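Local coordinates for protein flavin-containing monooxygenase (Allium sativum, PDB 6WPU) that probably uses its FAD cofactor and oxygen to oxidise the sulfur of S-allyl-L-cysteine, at residues Thr60-Pro65 with Glu122-Leu127; Leu89-Pro94 with Arg115-His120. One frame throughout, in Å; residues are numbered along the deposited sequence.

Interaction 1 of 2, residues Thr60-Pro65 with Glu122-Leu127; sequences TWIYTP and EVLDYL. With FAD (flavin-adenine dinucleotide), chain B.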
loop_
_atom_site.group_PDB
_atom_site.type_symbol
_atom_site.label_atom_id
_atom_site.label_comp_id
_atom_site.label_asym_id
_atom_site.label_seq_id
_atom_site.Cartn_x
_atom_site.Cartn_y
_atom_site.Cartn_z
ATOM N N THR A 60 -5.165 -4.103 -5.432
ATOM C CA THR A 60 -5.826 -4.092 -4.128
ATOM C C THR A 60 -7.263 -3.596 -4.221
ATOM O O THR A 60 -8.141 -4.079 -3.501
ATOM C CB THR A 60 -5.026 -3.208 -3.170
ATOM O OG1 THR A 60 -3.868 -3.929 -2.746
ATOM C CG2 THR A 60 -5.862 -2.822 -1.959
ATOM N N TRP A 61 -7.525 -2.638 -5.121
ATOM C CA TRP A 61 -8.821 -1.973 -5.167
ATOM C C TRP A 61 -9.927 -2.837 -5.780
ATOM O O TRP A 61 -11.082 -2.398 -5.828
ATOM C CB TRP A 61 -8.675 -0.642 -5.907
ATOM C CG TRP A 61 -7.922 0.352 -5.072
ATOM C CD1 TRP A 61 -6.633 0.766 -5.233
ATOM C CD2 TRP A 61 -8.414 1.018 -3.908
ATOM N NE1 TRP A 61 -6.297 1.664 -4.251
ATOM C CE2 TRP A 61 -7.376 1.836 -3.422
ATOM C CE3 TRP A 61 -9.645 1.014 -3.237
ATOM C CZ2 TRP A 61 -7.527 2.642 -2.296
ATOM C CZ3 TRP A 61 -9.792 1.810 -2.130
ATOM C CH2 TRP A 61 -8.739 2.619 -1.669
ATOM N N ILE A 62 -9.615 -4.046 -6.237
ATOM C CA ILE A 62 -10.640 -5.023 -6.619
ATOM C C ILE A 62 -11.103 -5.727 -5.342
ATOM O O ILE A 62 -10.437 -6.651 -4.870
ATOM C CB ILE A 62 -10.112 -6.035 -7.639
ATOM C CG1 ILE A 62 -9.480 -5.332 -8.843
ATOM C CG2 ILE A 62 -11.244 -6.960 -8.090
ATOM C CD1 ILE A 62 -8.763 -6.293 -9.773
ATOM N N TYR A 63 -12.245 -5.321 -4.785
ATOM C CA TYR A 63 -12.791 -6.071 -3.655
ATOM C C TYR A 63 -13.134 -7.492 -4.082
ATOM O O TYR A 63 -13.627 -7.722 -5.186
ATOM C CB TYR A 63 -14.042 -5.393 -3.095
ATOM C CG TYR A 63 -14.743 -6.238 -2.059
ATOM C CD1 TYR A 63 -14.219 -6.365 -0.774
ATOM C CD2 TYR A 63 -15.918 -6.924 -2.365
ATOM C CE1 TYR A 63 -14.840 -7.158 0.185
ATOM C CE2 TYR A 63 -16.550 -7.725 -1.405
ATOM C CZ TYR A 63 -16.006 -7.827 -0.134
ATOM O OH TYR A 63 -16.612 -8.609 0.828
ATOM N N THR A 64 -12.840 -8.458 -3.214
ATOM C CA THR A 64 -13.344 -9.813 -3.416
ATOM C C THR A 64 -13.788 -10.370 -2.068
ATOM O O THR A 64 -13.096 -10.177 -1.059
ATOM C CB THR A 64 -12.315 -10.761 -4.042
ATOM O OG1 THR A 64 -12.874 -12.072 -4.109
ATOM C CG2 THR A 64 -11.009 -10.817 -3.219
ATOM N N PRO A 65 -14.930 -11.063 -2.019
ATOM C CA PRO A 65 -15.285 -11.793 -0.794
ATOM C C PRO A 65 -14.413 -13.012 -0.570
ATOM O O PRO A 65 -14.489 -13.599 0.512
ATOM C CB PRO A 65 -16.750 -12.197 -1.025
ATOM C CG PRO A 65 -17.145 -11.628 -2.350
ATOM C CD PRO A 65 -15.900 -11.294 -3.101
ATOM N N GLU A 122 -15.657 3.032 -5.974
ATOM C CA GLU A 122 -15.436 4.279 -6.689
ATOM C C GLU A 122 -13.968 4.445 -7.055
ATOM O O GLU A 122 -13.654 5.006 -8.106
ATOM C CB GLU A 122 -15.933 5.453 -5.841
ATOM C CG GLU A 122 -15.869 6.823 -6.510
ATOM C CD GLU A 122 -16.987 7.081 -7.533
ATOM O OE1 GLU A 122 -16.947 8.154 -8.177
ATOM O OE2 GLU A 122 -17.896 6.235 -7.695
ATOM N N VAL A 123 -13.058 3.953 -6.216
ATOM C CA VAL A 123 -11.642 4.051 -6.544
ATOM C C VAL A 123 -11.309 3.115 -7.697
ATOM O O VAL A 123 -10.572 3.482 -8.626
ATOM C CB VAL A 123 -10.782 3.752 -5.306
ATOM C CG1 VAL A 123 -9.305 3.895 -5.635
ATOM C CG2 VAL A 123 -11.176 4.651 -4.167
ATOM N N LEU A 124 -11.862 1.898 -7.664
ATOM C CA LEU A 124 -11.629 0.959 -8.751
ATOM C C LEU A 124 -12.131 1.519 -10.076
ATOM O O LEU A 124 -11.444 1.420 -11.101
ATOM C CB LEU A 124 -12.294 -0.383 -8.453
ATOM C CG LEU A 124 -12.100 -1.446 -9.547
ATOM C CD1 LEU A 124 -10.636 -1.828 -9.636
ATOM C CD2 LEU A 124 -12.966 -2.677 -9.289
ATOM N N ASP A 125 -13.327 2.113 -10.075
ATOM C CA ASP A 125 -13.849 2.705 -11.297
ATOM C C ASP A 125 -12.923 3.808 -11.795
ATOM O O ASP A 125 -12.692 3.942 -13.000
ATOM C CB ASP A 125 -15.264 3.239 -11.053
ATOM C CG ASP A 125 -15.924 3.770 -12.330
ATOM O OD1 ASP A 125 -16.035 3.004 -13.317
ATOM O OD2 ASP A 125 -16.339 4.951 -12.345
ATOM N N TYR A 126 -12.358 4.585 -10.871
ATOM C CA TYR A 126 -11.400 5.619 -11.240
ATOM C C TYR A 126 -10.179 5.016 -11.930
ATOM O O TYR A 126 -9.749 5.500 -12.984
ATOM C CB TYR A 126 -11.009 6.405 -9.987
ATOM C CG TYR A 126 -9.855 7.366 -10.148
ATOM C CD1 TYR A 126 -10.031 8.617 -10.732
ATOM C CD2 TYR A 126 -8.585 7.029 -9.693
ATOM C CE1 TYR A 126 -8.967 9.501 -10.867
ATOM C CE2 TYR A 126 -7.525 7.901 -9.821
ATOM C CZ TYR A 126 -7.720 9.134 -10.406
ATOM O OH TYR A 126 -6.651 9.987 -10.532
ATOM N N LEU A 127 -9.618 3.936 -11.367
ATOM C CA LEU A 127 -8.461 3.303 -11.999
ATOM C C LEU A 127 -8.823 2.717 -13.360
ATOM O O LEU A 127 -8.008 2.746 -14.290
ATOM C CB LEU A 127 -7.880 2.220 -11.092
ATOM C CG LEU A 127 -7.332 2.699 -9.745
ATOM C CD1 LEU A 127 -6.846 1.502 -8.914
ATOM C CD2 LEU A 127 -6.225 3.708 -9.955
HETATM P PA FAD B . -1.487 -3.330 -5.586
HETATM O O1A FAD B . -2.845 -2.627 -5.551
HETATM O O2A FAD B . -1.199 -4.425 -4.687
HETATM O O5B FAD B . -1.206 -3.975 -6.926
HETATM C C5B FAD B . -0.156 -4.876 -7.259
HETATM C C4B FAD B . -0.524 -5.709 -8.507
HETATM O O4B FAD B . 0.508 -6.538 -8.964
HETATM C C3B FAD B . -1.731 -6.583 -8.290
HETATM O O3B FAD B . -2.674 -6.385 -9.292
HETATM C C2B FAD B . -1.203 -7.973 -8.352
HETATM O O2B FAD B . -2.116 -8.885 -8.848
HETATM C C1B FAD B . -0.033 -7.793 -9.275
HETATM N N9A FAD B . 1.009 -8.779 -9.102
HETATM C C8A FAD B . 1.576 -9.153 -7.889
HETATM N N7A FAD B . 2.509 -10.092 -8.097
HETATM C C5A FAD B . 2.576 -10.389 -9.460
HETATM C C6A FAD B . 3.331 -11.267 -10.236
HETATM N N6A FAD B . 4.320 -12.134 -9.641
HETATM N N1A FAD B . 3.160 -11.293 -11.570
HETATM C C2A FAD B . 2.241 -10.504 -12.185
HETATM N N3A FAD B . 1.480 -9.638 -11.475
HETATM C C4A FAD B . 1.622 -9.559 -10.123
HETATM N N1 FAD B . -4.490 4.446 -0.722
HETATM C C2 FAD B . -5.294 5.608 -1.002
HETATM O O2 FAD B . -4.872 6.528 -1.897
HETATM N N3 FAD B . -6.446 5.852 -0.289
HETATM C C4 FAD B . -6.891 4.943 0.647
HETATM O O4 FAD B . -8.030 5.147 1.355
HETATM C C4X FAD B . -6.232 3.631 0.797
HETATM N N5 FAD B . -6.822 2.632 1.561
HETATM C C5X FAD B . -6.200 1.390 1.653
HETATM C C6 FAD B . -6.789 0.386 2.435
HETATM C C7 FAD B . -6.173 -0.859 2.513
HETATM C C7M FAD B . -6.808 -1.926 3.364
HETATM C C8 FAD B . -4.985 -1.107 1.829
HETATM C C8M FAD B . -4.295 -2.432 1.904
HETATM C C9 FAD B . -4.393 -0.105 1.052
HETATM C C9A FAD B . -4.999 1.140 0.963
HETATM N N10 FAD B . -4.401 2.163 0.150
HETATM C C10 FAD B . -5.017 3.418 0.053
HETATM C "C1'" FAD B . -3.121 1.915 -0.534
HETATM C "C2'" FAD B . -3.103 1.105 -1.813
HETATM O "O2'" FAD B . -2.191 0.096 -1.675
HETATM C "C3'" FAD B . -2.604 2.052 -2.881
HETATM O "O3'" FAD B . -3.674 2.897 -3.063
HETATM C "C4'" FAD B . -2.251 1.415 -4.220
HETATM O "O4'" FAD B . -3.303 0.598 -4.580
HETATM C "C5'" FAD B . -0.920 0.657 -4.290
HETATM O "O5'" FAD B . -1.061 -0.094 -5.461
HETATM P P FAD B . -0.032 -1.079 -6.155
HETATM O O1P FAD B . -0.182 -1.067 -7.723
HETATM O O2P FAD B . 1.367 -0.704 -5.524
HETATM O O3P FAD B . -0.278 -2.477 -5.322
#
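The backbone N of Thr60 makes a nearly straight hydrogen bond of 2.8 Å (171°) to O1A of the FAD pyrophosphate, tying down the short 3-10 turn from which Trp61 reaches Val123. The indole of Trp61 then works in two ways. Its NE1 donates to the ribityl hydroxyl O3' of FAD over 3.1 Å, with the acceptor near the ring plane, while its carbon framework is a flat apolar surface for the helix. Val123 CG1 sits over one face, 3.6 Å from the centroid of the six-membered ring and 17° off its normal, a CH-pi contact. The valine's first torsion puts CG1 anti to its backbone N (chi1 -178°), bringing that methyl above the ring and CG2 alongside its far end, by CZ3. At the indole's edge, Trp61 CZ2 comes within 3.5 Å of FAD C4X, so tryptophan suits a place where one side chain both donates to the ribityl chain and sets its benzo edge against the isoalloxazine. Leu127 CD1 comes obliquely to Trp61 CD1 at 3.8 Å, and Leu124 CD1 meets Ile62 CG1 at the same distance, aliphatic against aliphatic. Helix 120-133 thus packs on the start of segment 60-65, in the loop that follows strand 47-52 of the parallel sheet, while Phe344 of helix 343-358 packs on Val123 and Leu127.

Interaction 2 of 2, residues Leu89-Pro94 with Arg115-His120; sequences LRTNLP and RRFPGH. With FAD (flavin-adenine dinucleotide), chain B; SO4 (sulfate ion), chain D.
The guanidiniums of Arg90 and Arg115 stack almost parallel, 14° between planes and 3.9 Å between centres; at the Arg90 edge are Phe117 O and an oxygen of a sulfate probably from the crystallisation liquor. NE and NH2 of Arg90 both grip Phe117 O, at 2.9 and 3.1 Å, which holds the group in plane with its acceptor, and NH1 donates to the sulfate. Asp438 pairs with Arg90 and Asp113 with Arg115, probably easing the closeness of the two cations. Over one face of the Phe117 ring sits Pro94, whose CB makes an off-centre CH-pi contact; that same CB lies 3.5 Å from NE of Arg116, over the guanidinium face, while this NE salt-bridges Glu96. The backbones meet in a single antiparallel bridge at the non-hydrogen-bonded pair Arg90 and Gly119, flanked by bonds from Thr91 N to Pro118 O (2.9 Å) and from His120 N to Leu89 O (3.2 Å). Gly119 is also the N-cap of helix 120-133. Thr91 OG1 donates to Leu93 O two residues on, at 2.6 Å, consistent with a bend that presents Asn92 N to FAD O4 at 2.8 Å. Paired loops here form part of the isoalloxazine pocket of a flavin-containing monooxygenase.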
loop_
_atom_site.group_PDB
_atom_site.type_symbol
_atom_site.label_atom_id
_atom_site.label_comp_id
_atom_site.label_asym_id
_atom_site.label_seq_id
_atom_site.Cartn_x
_atom_site.Cartn_y
_atom_site.Cartn_z
ATOM N N LEU A 89 -15.297 -0.864 3.124
ATOM C CA LEU A 89 -14.186 0.077 3.174
ATOM C C LEU A 89 -14.481 1.324 2.344
ATOM O O LEU A 89 -14.958 1.237 1.212
ATOM C CB LEU A 89 -12.895 -0.585 2.690
ATOM C CG LEU A 89 -11.654 0.315 2.753
ATOM C CD1 LEU A 89 -10.416 -0.462 3.226
ATOM C CD2 LEU A 89 -11.383 1.038 1.380
ATOM N N ARG A 90 -14.226 2.479 2.948
ATOM C CA ARG A 90 -14.159 3.780 2.304
ATOM C C ARG A 90 -12.731 4.314 2.387
ATOM O O ARG A 90 -11.931 3.874 3.223
ATOM C CB ARG A 90 -15.125 4.773 2.963
ATOM C CG ARG A 90 -16.589 4.391 2.877
ATOM C CD ARG A 90 -17.433 5.229 3.824
ATOM N NE ARG A 90 -17.490 6.625 3.411
ATOM C CZ ARG A 90 -18.109 7.581 4.091
ATOM N NH1 ARG A 90 -18.724 7.292 5.239
ATOM N NH2 ARG A 90 -18.099 8.834 3.629
ATOM N N THR A 91 -12.404 5.263 1.501
ATOM C CA THR A 91 -11.055 5.820 1.495
ATOM C C THR A 91 -10.777 6.510 2.827
ATOM O O THR A 91 -11.683 7.053 3.468
ATOM C CB THR A 91 -10.856 6.809 0.324
ATOM O OG1 THR A 91 -11.619 8.015 0.523
ATOM C CG2 THR A 91 -11.263 6.177 -0.996
ATOM N N ASN A 92 -9.521 6.455 3.274
ATOM C CA ASN A 92 -9.122 7.203 4.465
ATOM C C ASN A 92 -8.493 8.538 4.109
ATOM O O ASN A 92 -7.956 9.218 4.984
ATOM C CB ASN A 92 -8.172 6.381 5.347
ATOM C CG ASN A 92 -6.918 5.946 4.624
ATOM O OD1 ASN A 92 -6.507 6.544 3.632
ATOM N ND2 ASN A 92 -6.310 4.879 5.107
ATOM N N LEU A 93 -8.536 8.916 2.832
ATOM C CA LEU A 93 -8.102 10.206 2.324
ATOM C C LEU A 93 -9.232 10.794 1.493
ATOM O O LEU A 93 -9.969 10.042 0.839
ATOM C CB LEU A 93 -6.840 10.060 1.459
ATOM C CG LEU A 93 -5.574 9.531 2.132
ATOM C CD1 LEU A 93 -4.532 9.231 1.066
ATOM C CD2 LEU A 93 -5.052 10.565 3.132
ATOM N N PRO A 94 -9.427 12.109 1.527
ATOM C CA PRO A 94 -10.433 12.721 0.653
ATOM C C PRO A 94 -10.033 12.531 -0.797
ATOM O O PRO A 94 -8.847 12.463 -1.131
ATOM C CB PRO A 94 -10.414 14.196 1.058
ATOM C CG PRO A 94 -9.040 14.411 1.589
ATOM C CD PRO A 94 -8.592 13.116 2.206
ATOM N N ARG A 115 -19.412 10.686 -2.894
ATOM C CA ARG A 115 -18.948 11.167 -1.601
ATOM C C ARG A 115 -17.487 11.584 -1.665
ATOM O O ARG A 115 -16.693 11.032 -2.432
ATOM C CB ARG A 115 -19.123 10.094 -0.529
ATOM C CG ARG A 115 -20.556 9.866 -0.127
ATOM C CD ARG A 115 -20.650 8.768 0.911
ATOM N NE ARG A 115 -20.228 7.495 0.340
ATOM C CZ ARG A 115 -20.208 6.351 1.009
ATOM N NH1 ARG A 115 -20.578 6.329 2.287
ATOM N NH2 ARG A 115 -19.811 5.238 0.405
ATOM N N ARG A 116 -17.140 12.564 -0.826
ATOM C CA ARG A 116 -15.755 13.005 -0.727
ATOM C C ARG A 116 -14.841 11.867 -0.306
ATOM O O ARG A 116 -13.703 11.768 -0.785
ATOM C CB ARG A 116 -15.640 14.171 0.253
ATOM C CG ARG A 116 -14.230 14.693 0.365
ATOM C CD ARG A 116 -14.217 16.154 0.644
ATOM N NE ARG A 116 -12.854 16.662 0.630
ATOM C CZ ARG A 116 -12.305 17.357 1.621
ATOM N NH1 ARG A 116 -13.023 17.632 2.713
ATOM N NH2 ARG A 116 -11.046 17.779 1.511
ATOM N N PHE A 117 -15.313 11.003 0.598
ATOM C CA PHE A 117 -14.594 9.788 0.986
ATOM C C PHE A 117 -15.407 8.605 0.490
ATOM O O PHE A 117 -16.243 8.067 1.229
ATOM C CB PHE A 117 -14.383 9.694 2.499
ATOM C CG PHE A 117 -13.453 10.730 3.070
ATOM C CD1 PHE A 117 -13.889 12.026 3.282
ATOM C CD2 PHE A 117 -12.164 10.386 3.449
ATOM C CE1 PHE A 117 -13.047 12.972 3.841
ATOM C CE2 PHE A 117 -11.312 11.326 4.002
ATOM C CZ PHE A 117 -11.751 12.618 4.202
ATOM N N PRO A 118 -15.227 8.179 -0.754
ATOM C CA PRO A 118 -16.111 7.159 -1.324
ATOM C C PRO A 118 -15.674 5.751 -0.942
ATOM O O PRO A 118 -14.617 5.523 -0.349
ATOM C CB PRO A 118 -15.968 7.397 -2.829
ATOM C CG PRO A 118 -14.529 7.851 -2.963
ATOM C CD PRO A 118 -14.324 8.755 -1.773
ATOM N N GLY A 119 -16.506 4.796 -1.325
ATOM C CA GLY A 119 -16.172 3.401 -1.142
ATOM C C GLY A 119 -15.187 2.907 -2.181
ATOM O O GLY A 119 -14.962 3.540 -3.216
ATOM N N HIS A 120 -14.609 1.733 -1.893
ATOM C CA HIS A 120 -13.563 1.186 -2.747
ATOM C C HIS A 120 -14.021 1.028 -4.194
ATOM O O HIS A 120 -13.204 1.153 -5.116
ATOM C CB HIS A 120 -13.092 -0.158 -2.192
ATOM C CG HIS A 120 -14.201 -1.127 -1.953
ATOM N ND1 HIS A 120 -14.745 -1.893 -2.958
ATOM C CD2 HIS A 120 -14.882 -1.445 -0.822
ATOM C CE1 HIS A 120 -15.711 -2.646 -2.460
ATOM N NE2 HIS A 120 -15.814 -2.394 -1.166
HETATM P PA FAD B . -1.487 -3.330 -5.586
HETATM O O1A FAD B . -2.845 -2.627 -5.551
HETATM O O2A FAD B . -1.199 -4.425 -4.687
HETATM O O5B FAD B . -1.206 -3.975 -6.926
HETATM C C5B FAD B . -0.156 -4.876 -7.259
HETATM C C4B FAD B . -0.524 -5.709 -8.507
HETATM O O4B FAD B . 0.508 -6.538 -8.964
HETATM C C3B FAD B . -1.731 -6.583 -8.290
HETATM O O3B FAD B . -2.674 -6.385 -9.292
HETATM C C2B FAD B . -1.203 -7.973 -8.352
HETATM O O2B FAD B . -2.116 -8.885 -8.848
HETATM C C1B FAD B . -0.033 -7.793 -9.275
HETATM N N9A FAD B . 1.009 -8.779 -9.102
HETATM C C8A FAD B . 1.576 -9.153 -7.889
HETATM N N7A FAD B . 2.509 -10.092 -8.097
HETATM C C5A FAD B . 2.576 -10.389 -9.460
HETATM C C6A FAD B . 3.331 -11.267 -10.236
HETATM N N6A FAD B . 4.320 -12.134 -9.641
HETATM N N1A FAD B . 3.160 -11.293 -11.570
HETATM C C2A FAD B . 2.241 -10.504 -12.185
HETATM N N3A FAD B . 1.480 -9.638 -11.475
HETATM C C4A FAD B . 1.622 -9.559 -10.123
HETATM N N1 FAD B . -4.490 4.446 -0.722
HETATM C C2 FAD B . -5.294 5.608 -1.002
HETATM O O2 FAD B . -4.872 6.528 -1.897
HETATM N N3 FAD B . -6.446 5.852 -0.289
HETATM C C4 FAD B . -6.891 4.943 0.647
HETATM O O4 FAD B . -8.030 5.147 1.355
HETATM C C4X FAD B . -6.232 3.631 0.797
HETATM N N5 FAD B . -6.822 2.632 1.561
HETATM C C5X FAD B . -6.200 1.390 1.653
HETATM C C6 FAD B . -6.789 0.386 2.435
HETATM C C7 FAD B . -6.173 -0.859 2.513
HETATM C C7M FAD B . -6.808 -1.926 3.364
HETATM C C8 FAD B . -4.985 -1.107 1.829
HETATM C C8M FAD B . -4.295 -2.432 1.904
HETATM C C9 FAD B . -4.393 -0.105 1.052
HETATM C C9A FAD B . -4.999 1.140 0.963
HETATM N N10 FAD B . -4.401 2.163 0.150
HETATM C C10 FAD B . -5.017 3.418 0.053
HETATM C "C1'" FAD B . -3.121 1.915 -0.534
HETATM C "C2'" FAD B . -3.103 1.105 -1.813
HETATM O "O2'" FAD B . -2.191 0.096 -1.675
HETATM C "C3'" FAD B . -2.604 2.052 -2.881
HETATM O "O3'" FAD B . -3.674 2.897 -3.063
HETATM C "C4'" FAD B . -2.251 1.415 -4.220
HETATM O "O4'" FAD B . -3.303 0.598 -4.580
HETATM C "C5'" FAD B . -0.920 0.657 -4.290
HETATM O "O5'" FAD B . -1.061 -0.094 -5.461
HETATM P P FAD B . -0.032 -1.079 -6.155
HETATM O O1P FAD B . -0.182 -1.067 -7.723
HETATM O O2P FAD B . 1.367 -0.704 -5.524
HETATM O O3P FAD B . -0.278 -2.477 -5.322
HETATM S S SO4 D . -17.664 5.480 8.398
HETATM O O1 SO4 D . -18.501 4.884 9.443
HETATM O O2 SO4 D . -17.591 6.922 8.626
HETATM O O3 SO4 D . -16.313 4.937 8.474
HETATM O O4 SO4 D . -18.218 5.163 7.078
#

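How the interactions relate
Both contacts are largely buried and both touch the isoalloxazine of FAD, but interaction 1 also bonds to the pyrophosphate and the ribityl chain. Along the chain, interaction 2 is nested inside the loop closed by interaction 1, and its second segment leads straight into helix 120-133, which interaction 1 uses. They meet where Val123 CG2 packs on Thr91 CG2 at 3.5 Å and Tyr63 CB on His120 CE1 at 3.3 Å. Interaction 1 is apolar between its segments; interaction 2 joins two loops by backbone bonds and arginines, with exposed Arg115 at its outer side.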